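Local coordinates for protein exocyst complex component EXO70 (Saccharomyces cerevisiae, PDB 2B1E) that helps tether secretory vesicles to sites of exocytosis as a subunit of the exocyst complex and takes part in assembling that complex, at residues 112-124 with 189-201. Numbering follows the deposited sequence.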
ATOM      1  N   PHE A 112       5.091 -20.757  21.216  1.00 27.32           N
ATOM      2  CA  PHE A 112       4.070 -20.700  22.249  1.00 26.72           C
ATOM      3  C   PHE A 112       4.060 -22.019  23.015  1.00 25.19           C
ATOM      4  O   PHE A 112       4.592 -23.024  22.548  1.00 24.23           O
ATOM      5  CB  PHE A 112       2.695 -20.449  21.627  1.00 27.40           C
ATOM      6  CG  PHE A 112       2.550 -19.091  21.000  1.00 28.75           C
ATOM      7  CD1 PHE A 112       3.516 -18.106  21.200  1.00 29.55           C
ATOM      8  CD2 PHE A 112       1.431 -18.783  20.234  1.00 28.57           C
ATOM      9  CE1 PHE A 112       3.365 -16.836  20.648  1.00 28.75           C
ATOM     10  CE2 PHE A 112       1.271 -17.516  19.677  1.00 29.13           C
ATOM     11  CZ  PHE A 112       2.239 -16.542  19.885  1.00 28.93           C
ATOM     12  N   PRO A 113       3.473 -22.029  24.216  1.00 24.88           N
ATOM     13  CA  PRO A 113       3.442 -23.281  24.980  1.00 24.87           C
ATOM     14  C   PRO A 113       2.561 -24.276  24.235  1.00 23.29           C
ATOM     15  O   PRO A 113       1.683 -23.875  23.473  1.00 22.51           O
ATOM     16  CB  PRO A 113       2.809 -22.865  26.308  1.00 24.80           C
ATOM     17  CG  PRO A 113       3.121 -21.412  26.411  1.00 26.55           C
ATOM     18  CD  PRO A 113       2.931 -20.915  25.005  1.00 24.00           C
ATOM     19  N   TYR A 114       2.797 -25.565  24.449  1.00 22.60           N
ATOM     20  CA  TYR A 114       1.989 -26.594  23.801  1.00 22.27           C
ATOM     21  C   TYR A 114       1.927 -27.810  24.715  1.00 22.32           C
ATOM     22  O   TYR A 114       2.884 -28.098  25.426  1.00 23.52           O
ATOM     23  CB  TYR A 114       2.596 -26.992  22.457  1.00 23.79           C
ATOM     24  CG  TYR A 114       1.650 -27.780  21.574  1.00 23.10           C
ATOM     25  CD1 TYR A 114       0.496 -27.193  21.055  1.00 24.41           C
ATOM     26  CD2 TYR A 114       1.914 -29.108  21.251  1.00 24.14           C
ATOM     27  CE1 TYR A 114      -0.372 -27.914  20.227  1.00 25.76           C
ATOM     28  CE2 TYR A 114       1.059 -29.838  20.430  1.00 25.24           C
ATOM     29  CZ  TYR A 114      -0.079 -29.236  19.921  1.00 25.87           C
ATOM     30  OH  TYR A 114      -0.911 -29.953  19.099  1.00 24.03           O
ATOM     31  N   TYR A 115       0.798 -28.514  24.702  1.00 19.30           N
ATOM     32  CA  TYR A 115       0.619 -29.696  25.542  1.00 18.17           C
ATOM     33  C   TYR A 115       1.667 -30.757  25.246  1.00 17.87           C
ATOM     34  O   TYR A 115       2.115 -30.898  24.112  1.00 16.46           O
ATOM     35  CB  TYR A 115      -0.770 -30.289  25.322  1.00 16.58           C
ATOM     36  CG  TYR A 115      -1.890 -29.310  25.594  1.00 16.17           C
ATOM     37  CD1 TYR A 115      -2.142 -28.851  26.892  1.00 14.98           C
ATOM     38  CD2 TYR A 115      -2.696 -28.840  24.559  1.00 13.57           C
ATOM     39  CE1 TYR A 115      -3.176 -27.944  27.151  1.00 14.79           C
ATOM     40  CE2 TYR A 115      -3.734 -27.934  24.809  1.00 15.56           C
ATOM     41  CZ  TYR A 115      -3.967 -27.496  26.104  1.00 12.57           C
ATOM     42  OH  TYR A 115      -5.013 -26.635  26.354  1.00 11.31           O
ATOM     43  N   GLU A 116       2.073 -31.496  26.273  1.00 18.45           N
ATOM     44  CA  GLU A 116       3.058 -32.548  26.066  1.00 19.45           C
ATOM     45  C   GLU A 116       2.342 -33.693  25.374  1.00 18.42           C
ATOM     46  O   GLU A 116       1.112 -33.763  25.398  1.00 17.07           O
ATOM     47  CB  GLU A 116       3.655 -33.004  27.402  1.00 23.27           C
ATOM     48  CG  GLU A 116       2.624 -33.261  28.487  1.00 25.77           C
ATOM     49  CD  GLU A 116       3.254 -33.564  29.840  1.00 28.47           C
ATOM     50  OE1 GLU A 116       4.176 -32.825  30.258  1.00 29.02           O
ATOM     51  OE2 GLU A 116       2.814 -34.535  30.487  1.00 27.70           O
ATOM     52  N   ASP A 117       3.109 -34.577  24.746  1.00 17.76           N
ATOM     53  CA  ASP A 117       2.549 -35.714  24.032  1.00 18.78           C
ATOM     54  C   ASP A 117       1.616 -36.564  24.894  1.00 18.95           C
ATOM     55  O   ASP A 117       0.547 -36.976  24.440  1.00 16.62           O
ATOM     56  CB  ASP A 117       3.679 -36.589  23.484  1.00 21.74           C
ATOM     57  CG  ASP A 117       4.343 -35.994  22.254  1.00 21.90           C
ATOM     58  OD1 ASP A 117       4.159 -34.789  21.982  1.00 21.86           O
ATOM     59  OD2 ASP A 117       5.057 -36.739  21.558  1.00 24.75           O
ATOM     60  N   GLN A 118       2.018 -36.837  26.133  1.00 16.84           N
ATOM     61  CA  GLN A 118       1.181 -37.644  27.007  1.00 17.67           C
ATOM     62  C   GLN A 118      -0.162 -36.955  27.288  1.00 16.33           C
ATOM     63  O   GLN A 118      -1.188 -37.625  27.401  1.00 14.89           O
ATOM     64  CB  GLN A 118       1.914 -37.957  28.317  1.00 19.71           C
ATOM     65  CG  GLN A 118       3.239 -38.688  28.117  1.00 24.01           C
ATOM     66  CD  GLN A 118       4.443 -37.744  28.012  1.00 25.40           C
ATOM     67  OE1 GLN A 118       4.318 -36.590  27.587  1.00 22.73           O
ATOM     68  NE2 GLN A 118       5.619 -38.243  28.391  1.00 24.84           N
ATOM     69  N   GLN A 119      -0.158 -35.628  27.401  1.00 14.73           N
ATOM     70  CA  GLN A 119      -1.405 -34.903  27.649  1.00 14.54           C
ATOM     71  C   GLN A 119      -2.284 -35.009  26.395  1.00 15.08           C
ATOM     72  O   GLN A 119      -3.491 -35.212  26.494  1.00 16.35           O
ATOM     73  CB  GLN A 119      -1.136 -33.426  27.979  1.00 14.67           C
ATOM     74  CG  GLN A 119      -0.426 -33.185  29.322  1.00 15.48           C
ATOM     75  CD  GLN A 119      -0.150 -31.715  29.567  1.00 14.68           C
ATOM     76  OE1 GLN A 119       0.322 -31.007  28.671  1.00 13.16           O
ATOM     77  NE2 GLN A 119      -0.434 -31.244  30.782  1.00 15.45           N
ATOM     78  N   LEU A 120      -1.672 -34.880  25.219  1.00 13.19           N
ATOM     79  CA  LEU A 120      -2.417 -34.993  23.967  1.00 13.40           C
ATOM     80  C   LEU A 120      -3.061 -36.377  23.927  1.00 13.96           C
ATOM     81  O   LEU A 120      -4.219 -36.532  23.517  1.00 11.98           O
ATOM     82  CB  LEU A 120      -1.480 -34.790  22.767  1.00 12.02           C
ATOM     83  CG  LEU A 120      -0.911 -33.375  22.610  1.00 11.37           C
ATOM     84  CD1 LEU A 120       0.175 -33.361  21.554  1.00 10.05           C
ATOM     85  CD2 LEU A 120      -2.032 -32.405  22.242  1.00 13.21           C
ATOM     86  N   GLY A 121      -2.306 -37.378  24.374  1.00 12.81           N
ATOM     87  CA  GLY A 121      -2.824 -38.732  24.409  1.00 14.18           C
ATOM     88  C   GLY A 121      -4.079 -38.825  25.263  1.00 13.70           C
ATOM     89  O   GLY A 121      -5.087 -39.395  24.837  1.00 10.39           O
ATOM     90  N   ALA A 122      -4.012 -38.270  26.472  1.00 11.00           N
ATOM     91  CA  ALA A 122      -5.142 -38.277  27.400  1.00 11.71           C
ATOM     92  C   ALA A 122      -6.341 -37.506  26.848  1.00 10.35           C
ATOM     93  O   ALA A 122      -7.487 -37.938  26.983  1.00  9.84           O
ATOM     94  CB  ALA A 122      -4.718 -37.676  28.754  1.00  9.27           C
ATOM     95  N   LEU A 123      -6.078 -36.348  26.256  1.00  9.44           N
ATOM     96  CA  LEU A 123      -7.145 -35.541  25.688  1.00 11.43           C
ATOM     97  C   LEU A 123      -7.865 -36.345  24.606  1.00 13.40           C
ATOM     98  O   LEU A 123      -9.099 -36.423  24.595  1.00 12.68           O
ATOM     99  CB  LEU A 123      -6.573 -34.242  25.108  1.00  9.67           C
ATOM    100  CG  LEU A 123      -6.089 -33.220  26.147  1.00 11.46           C
ATOM    101  CD1 LEU A 123      -5.240 -32.150  25.478  1.00  9.75           C
ATOM    102  CD2 LEU A 123      -7.298 -32.605  26.873  1.00 11.45           C
ATOM    103  N   SER A 124      -7.093 -36.967  23.720  1.00 13.13           N
ATOM    104  CA  SER A 124      -7.666 -37.766  22.641  1.00 13.52           C
ATOM    105  C   SER A 124      -8.457 -38.949  23.160  1.00 13.02           C
ATOM    106  O   SER A 124      -9.511 -39.279  22.611  1.00 11.98           O
ATOM    107  CB  SER A 124      -6.570 -38.269  21.694  1.00 13.92           C
ATOM    108  OG  SER A 124      -5.986 -37.191  20.986  1.00 14.78           O
ATOM    109  N   GLY A 189       0.294 -17.183  14.870  1.00 22.60           N
ATOM    110  CA  GLY A 189       0.856 -18.292  15.621  1.00 22.22           C
ATOM    111  C   GLY A 189      -0.252 -19.126  16.252  1.00 21.85           C
ATOM    112  O   GLY A 189      -0.180 -20.353  16.274  1.00 23.18           O
ATOM    113  N   PHE A 190      -1.284 -18.467  16.770  1.00 22.62           N
ATOM    114  CA  PHE A 190      -2.398 -19.191  17.369  1.00 21.72           C
ATOM    115  C   PHE A 190      -3.203 -19.961  16.321  1.00 21.36           C
ATOM    116  O   PHE A 190      -3.658 -21.076  16.576  1.00 19.93           O
ATOM    117  CB  PHE A 190      -3.314 -18.237  18.140  1.00 21.99           C
ATOM    118  CG  PHE A 190      -2.798 -17.883  19.509  1.00 23.14           C
ATOM    119  CD1 PHE A 190      -2.579 -18.878  20.459  1.00 22.07           C
ATOM    120  CD2 PHE A 190      -2.520 -16.560  19.847  1.00 23.69           C
ATOM    121  CE1 PHE A 190      -2.090 -18.566  21.726  1.00 23.25           C
ATOM    122  CE2 PHE A 190      -2.028 -16.234  21.119  1.00 25.21           C
ATOM    123  CZ  PHE A 190      -1.813 -17.240  22.058  1.00 24.48           C
ATOM    124  N   ILE A 191      -3.375 -19.375  15.141  1.00 19.66           N
ATOM    125  CA  ILE A 191      -4.118 -20.049  14.082  1.00 19.46           C
ATOM    126  C   ILE A 191      -3.363 -21.306  13.673  1.00 18.62           C
ATOM    127  O   ILE A 191      -3.946 -22.384  13.535  1.00 20.22           O
ATOM    128  CB  ILE A 191      -4.291 -19.129  12.841  1.00 18.87           C
ATOM    129  CG1 ILE A 191      -5.376 -18.080  13.120  1.00 16.37           C
ATOM    130  CG2 ILE A 191      -4.636 -19.972  11.599  1.00 17.31           C
ATOM    131  CD1 ILE A 191      -5.438 -16.958  12.080  1.00 16.20           C
ATOM    132  N   ALA A 192      -2.053 -21.156  13.508  1.00 18.46           N
ATOM    133  CA  ALA A 192      -1.180 -22.248  13.118  1.00 19.51           C
ATOM    134  C   ALA A 192      -1.113 -23.361  14.170  1.00 19.81           C
ATOM    135  O   ALA A 192      -1.111 -24.550  13.827  1.00 17.98           O
ATOM    136  CB  ALA A 192       0.212 -21.705  12.843  1.00 21.50           C
ATOM    137  N   ASN A 193      -1.065 -22.971  15.443  1.00 17.82           N
ATOM    138  CA  ASN A 193      -0.991 -23.924  16.546  1.00 19.45           C
ATOM    139  C   ASN A 193      -2.319 -24.627  16.846  1.00 17.81           C
ATOM    140  O   ASN A 193      -2.317 -25.760  17.326  1.00 14.20           O
ATOM    141  CB  ASN A 193      -0.469 -23.226  17.810  1.00 21.96           C
ATOM    142  CG  ASN A 193       0.976 -22.752  17.666  1.00 25.80           C
ATOM    143  OD1 ASN A 193       1.463 -21.955  18.471  1.00 27.79           O
ATOM    144  ND2 ASN A 193       1.667 -23.248  16.644  1.00 24.74           N
ATOM    145  N   GLU A 194      -3.449 -23.959  16.601  1.00 16.60           N
ATOM    146  CA  GLU A 194      -4.738 -24.608  16.833  1.00 17.56           C
ATOM    147  C   GLU A 194      -4.915 -25.670  15.756  1.00 16.63           C
ATOM    148  O   GLU A 194      -5.511 -26.715  15.992  1.00 17.23           O
ATOM    149  CB  GLU A 194      -5.908 -23.618  16.763  1.00 18.47           C
ATOM    150  CG  GLU A 194      -6.232 -22.878  18.072  1.00 22.52           C
ATOM    151  CD  GLU A 194      -6.092 -23.750  19.313  1.00 22.23           C
ATOM    152  OE1 GLU A 194      -4.946 -23.938  19.766  1.00 22.03           O
ATOM    153  OE2 GLU A 194      -7.119 -24.251  19.830  1.00 21.60           O
ATOM    154  N   LYS A 195      -4.404 -25.389  14.559  1.00 17.65           N
ATOM    155  CA  LYS A 195      -4.481 -26.348  13.462  1.00 17.23           C
ATOM    156  C   LYS A 195      -3.679 -27.603  13.833  1.00 17.12           C
ATOM    157  O   LYS A 195      -4.117 -28.730  13.574  1.00 15.21           O
ATOM    158  CB  LYS A 195      -3.916 -25.733  12.181  1.00 19.53           C
ATOM    159  CG  LYS A 195      -3.776 -26.720  11.030  1.00 25.68           C
ATOM    160  CD  LYS A 195      -5.113 -27.299  10.596  1.00 27.93           C
ATOM    161  CE  LYS A 195      -4.920 -28.227   9.401  1.00 31.25           C
ATOM    162  NZ  LYS A 195      -4.102 -27.567   8.324  1.00 32.77           N
ATOM    163  N   SER A 196      -2.507 -27.409  14.435  1.00 15.03           N
ATOM    164  CA  SER A 196      -1.679 -28.548  14.831  1.00 16.50           C
ATOM    165  C   SER A 196      -2.394 -29.334  15.933  1.00 15.61           C
ATOM    166  O   SER A 196      -2.379 -30.563  15.937  1.00 14.77           O
ATOM    167  CB  SER A 196      -0.305 -28.082  15.343  1.00 17.40           C
ATOM    168  OG  SER A 196       0.403 -27.361  14.354  1.00 22.27           O
ATOM    169  N   LEU A 197      -3.026 -28.615  16.858  1.00 15.74           N
ATOM    170  CA  LEU A 197      -3.745 -29.247  17.964  1.00 15.60           C
ATOM    171  C   LEU A 197      -4.869 -30.143  17.468  1.00 16.02           C
ATOM    172  O   LEU A 197      -4.933 -31.318  17.827  1.00 13.06           O
ATOM    173  CB  LEU A 197      -4.329 -28.194  18.910  1.00 16.05           C
ATOM    174  CG  LEU A 197      -5.008 -28.774  20.163  1.00 16.19           C
ATOM    175  CD1 LEU A 197      -3.975 -29.526  20.990  1.00 16.05           C
ATOM    176  CD2 LEU A 197      -5.633 -27.668  20.994  1.00 16.13           C
ATOM    177  N   VAL A 198      -5.761 -29.592  16.648  1.00 15.37           N
ATOM    178  CA  VAL A 198      -6.861 -30.391  16.130  1.00 18.16           C
ATOM    179  C   VAL A 198      -6.312 -31.589  15.354  1.00 15.90           C
ATOM    180  O   VAL A 198      -6.826 -32.697  15.477  1.00 16.53           O
ATOM    181  CB  VAL A 198      -7.793 -29.559  15.209  1.00 18.42           C
ATOM    182  CG1 VAL A 198      -8.757 -30.482  14.478  1.00 19.69           C
ATOM    183  CG2 VAL A 198      -8.581 -28.552  16.044  1.00 19.90           C
ATOM    184  N   ASP A 199      -5.277 -31.369  14.551  1.00 15.92           N
ATOM    185  CA  ASP A 199      -4.685 -32.466  13.794  1.00 15.62           C
ATOM    186  C   ASP A 199      -4.098 -33.497  14.755  1.00 15.12           C
ATOM    187  O   ASP A 199      -4.139 -34.696  14.485  1.00 12.28           O
ATOM    188  CB  ASP A 199      -3.583 -31.959  12.860  1.00 17.76           C
ATOM    189  CG  ASP A 199      -4.135 -31.289  11.615  1.00 20.00           C
ATOM    190  OD1 ASP A 199      -5.366 -31.352  11.404  1.00 21.32           O
ATOM    191  OD2 ASP A 199      -3.336 -30.708  10.851  1.00 17.54           O
ATOM    192  N   ASP A 200      -3.549 -33.028  15.876  1.00 13.38           N
ATOM    193  CA  ASP A 200      -2.959 -33.943  16.852  1.00 16.18           C
ATOM    194  C   ASP A 200      -4.018 -34.704  17.648  1.00 14.55           C
ATOM    195  O   ASP A 200      -3.831 -35.869  17.992  1.00 16.54           O
ATOM    196  CB  ASP A 200      -2.066 -33.188  17.859  1.00 17.16           C
ATOM    197  CG  ASP A 200      -0.649 -32.943  17.341  1.00 19.81           C
ATOM    198  OD1 ASP A 200      -0.246 -33.544  16.321  1.00 15.95           O
ATOM    199  OD2 ASP A 200       0.073 -32.148  17.983  1.00 19.46           O
ATOM    200  N   LEU A 201      -5.133 -34.047  17.925  1.00 13.94           N
ATOM    201  CA  LEU A 201      -6.187 -34.638  18.744  1.00 12.78           C
ATOM    202  C   LEU A 201      -7.126 -35.655  18.107  1.00 13.85           C
ATOM    203  O   LEU A 201      -7.645 -36.528  18.799  1.00 11.50           O
ATOM    204  CB  LEU A 201      -7.025 -33.522  19.371  1.00 10.75           C
ATOM    205  CG  LEU A 201      -6.333 -32.635  20.417  1.00 10.85           C
ATOM    206  CD1 LEU A 201      -7.301 -31.577  20.914  1.00 11.13           C
ATOM    207  CD2 LEU A 201      -5.852 -33.500  21.591  1.00 14.51           C
TER
HETATM  208  O   HOH W   1       4.343 -20.776  18.276  1.00 27.95           O
HETATM  209  O   HOH W   2       0.979 -24.090  20.879  1.00 38.29           O
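Phe112 lays the CD2–CE2 side of its ring over the Phe190 ring, with CE2 3.7 Å above the middle of that ring's face; the two planes meet at 41°, an oblique pairing. Beside it the amide of Asn193 stands nearly perpendicular to the Phe112 ring, and its OD1 accepts from two waters. One water also takes the N-H of Phe112 (3.0 Å from N to the water), and the other, weakly held by OD1, donates to the carbonyl of Pro113, so the incoming loop is tied to helix 189-201 through solvent. Tyr114 reaches further along the same helix. Its CG is anti to the backbone N, and this directs the ring toward helix 189-201, where OH donates to Asp200 OD2 at 2.7 Å. The hydroxyl meets the carboxylate on its anti side, 30° out of the plane. Leu197 CD1 lies 4.0 Å from CE1 of the same tyrosine. A phenylalanine in place of Tyr114 would probably keep much of this apolar contact but leave Asp200 without its hydroxyl donor across the contact. Leu197 CD1 also meets the edge of the Tyr115 ring and, at 3.7 Å, CD2 of Leu120. Leu201 CD2 packs against Leu120 CD2 and Leu123 CB. At the end of helix 189-201, Ser124 OG lies 2.8 Å from Leu201 O, with Leu120 O a competing acceptor for its proton. The axes of 117-124 and 189-201 approach to 10.1 Å and cross at -61°, in the all-helical rod of Exo70. Helix 66-94 backs Leu123 and receives the Tyr115 hydroxyl at Leu94 O, while helix 136-155 packs on Phe190 and Leu197 and helix 209-233 adjoins Glu194 and Val198.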